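Local atomic coordinates of lipase (Rhizopus chinensis, PDB entry 6A0W), a protein that probably hydrolyses the ester bonds of triacylglycerols, as a secreted fungal lipase of the class 3 family with an alpha/beta-hydrolase fold. Residues 137-142 against 171-176. Residues are numbered along the deposited sequence; the frame is centred on the assembly and turned at random.
Sequences AGFLSS and HSLGGA
The ring of Phe139 reaches from the first turn of helix 137-160 to the start of helix 173-188, where it meets two aliphatic side chains. Ala176 lies over one ring face: its CB sits 4.1 Å from the ring centroid, 28° off the normal, in a CH-pi contact displaced toward the CG-CD2 side, with Phe139 CD2 closest at 3.7 Å. Leu173 comes obliquely at Phe139 CE1, across the ring from Phe139 CD2, its CG 3.8 Å and its CD2 branch 4.1 Å from that CE1; the two side chains cross at about a right angle. With CG anti to the carbonyl carbon (chi1 -55°), the Phe139 ring is carried across to helix 173-188, to the turn on which Leu173 and Ala176 stand three residues apart. The contact between the segments is wholly apolar and mostly buried. Around it, Phe139 also stacks with His136 and touches Pro205, while its backbone O accepts a hydrogen bond from Gln177 NE2, one residue beyond Ala176. Leu173 directly follows Ser172, whose OG is hydrogen-bonded to His284 NE2. Phe139 thus packs on helix 173-188, which follows strand 165-171 across a tight turn where Ser172 has a positive phi of 61°; the GxSxG sequence of Gly170, Ser172 and Gly174 is consistent with a nucleophile elbow, and Ser172, His284 and Asp231 with a triad, as in alpha/beta-hydrolase lipases.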
loop_
_atom_site.group_PDB
_atom_site.type_symbol
_atom_site.label_atom_id
_atom_site.label_comp_id
_atom_site.label_asym_id
_atom_site.label_seq_id
_atom_site.Cartn_x
_atom_site.Cartn_y
_atom_site.Cartn_z
ATOM N N ALA A 137 16.447 -1.196 -1.374
ATOM C CA ALA A 137 17.131 -2.364 -0.777
ATOM C C ALA A 137 16.499 -2.818 0.538
ATOM O O ALA A 137 16.306 -4.023 0.796
ATOM C CB ALA A 137 18.598 -2.043 -0.536
ATOM N N GLY A 138 16.123 -1.835 1.339
ATOM C CA GLY A 138 15.399 -2.086 2.587
ATOM C C GLY A 138 14.101 -2.823 2.367
ATOM O O GLY A 138 13.850 -3.850 2.997
ATOM N N PHE A 139 13.243 -2.315 1.476
ATOM C CA PHE A 139 11.955 -2.971 1.335
ATOM C C PHE A 139 12.163 -4.430 0.916
ATOM O O PHE A 139 11.427 -5.337 1.315
ATOM C CB PHE A 139 11.050 -2.227 0.344
ATOM C CG PHE A 139 10.827 -0.753 0.648
ATOM C CD1 PHE A 139 10.954 -0.228 1.915
ATOM C CD2 PHE A 139 10.419 0.098 -0.361
ATOM C CE1 PHE A 139 10.827 1.137 2.134
ATOM C CE2 PHE A 139 10.252 1.456 -0.157
ATOM C CZ PHE A 139 10.428 1.975 1.106
ATOM N N LEU A 140 13.059 -4.644 -0.037
ATOM C CA LEU A 140 13.284 -5.981 -0.567
ATOM C C LEU A 140 13.879 -6.948 0.464
ATOM O O LEU A 140 13.473 -8.111 0.515
ATOM C CB LEU A 140 14.187 -5.923 -1.813
ATOM C CG LEU A 140 14.368 -7.246 -2.567
ATOM C CD1 LEU A 140 13.083 -7.690 -3.200
ATOM C CD2 LEU A 140 15.441 -7.128 -3.646
ATOM N N SER A 141 14.788 -6.483 1.323
ATOM C CA SER A 141 15.254 -7.345 2.445
ATOM C C SER A 141 14.141 -7.755 3.379
ATOM O O SER A 141 14.023 -8.928 3.731
ATOM C CB SER A 141 16.332 -6.667 3.297
ATOM O OG SER A 141 16.470 -5.318 2.927
ATOM N N SER A 142 13.256 -6.815 3.694
ATOM C CA SER A 142 12.122 -7.145 4.544
ATOM C C SER A 142 11.223 -8.170 3.871
ATOM O O SER A 142 10.801 -9.162 4.496
ATOM C CB SER A 142 11.324 -5.887 4.943
ATOM O OG SER A 142 12.148 -4.897 5.504
ATOM N N HIS A 171 -0.688 -0.272 4.189
ATOM C CA HIS A 171 -0.450 1.164 4.393
ATOM C C HIS A 171 1.040 1.389 4.439
ATOM O O HIS A 171 1.787 0.529 4.927
ATOM C CB HIS A 171 -1.137 1.604 5.702
ATOM C CG HIS A 171 -0.807 2.995 6.140
ATOM N ND1 HIS A 171 -0.112 3.254 7.300
ATOM C CD2 HIS A 171 -1.166 4.204 5.639
ATOM C CE1 HIS A 171 -0.022 4.564 7.467
ATOM N NE2 HIS A 171 -0.582 5.161 6.429
ATOM N N SER A 172 1.503 2.517 3.916
ATOM C CA SER A 172 2.848 2.964 4.237
ATOM C C SER A 172 3.869 1.910 3.770
ATOM O O SER A 172 3.727 1.372 2.671
ATOM C CB SER A 172 2.978 3.230 5.743
ATOM O OG SER A 172 4.176 3.939 6.078
ATOM N N LEU A 173 4.922 1.654 4.546
ATOM C CA LEU A 173 5.934 0.648 4.139
ATOM C C LEU A 173 5.267 -0.691 3.918
ATOM O O LEU A 173 5.735 -1.513 3.142
ATOM C CB LEU A 173 7.086 0.554 5.150
ATOM C CG LEU A 173 8.252 1.485 4.889
ATOM C CD1 LEU A 173 7.840 2.958 4.872
ATOM C CD2 LEU A 173 9.349 1.212 5.919
ATOM N N GLY A 174 4.121 -0.896 4.538
ATOM C CA GLY A 174 3.359 -2.109 4.293
ATOM C C GLY A 174 2.839 -2.203 2.870
ATOM O O GLY A 174 2.592 -3.308 2.345
ATOM N N GLY A 175 2.619 -1.034 2.273
ATOM C CA GLY A 175 2.177 -0.966 0.878
ATOM C C GLY A 175 3.298 -1.417 -0.048
ATOM O O GLY A 175 3.036 -2.129 -1.000
ATOM N N ALA A 176 4.547 -1.124 0.320
ATOM C CA ALA A 176 5.676 -1.616 -0.425
ATOM C C ALA A 176 5.730 -3.124 -0.400
ATOM O O ALA A 176 5.918 -3.730 -1.454
ATOM C CB ALA A 176 6.971 -1.030 0.058
#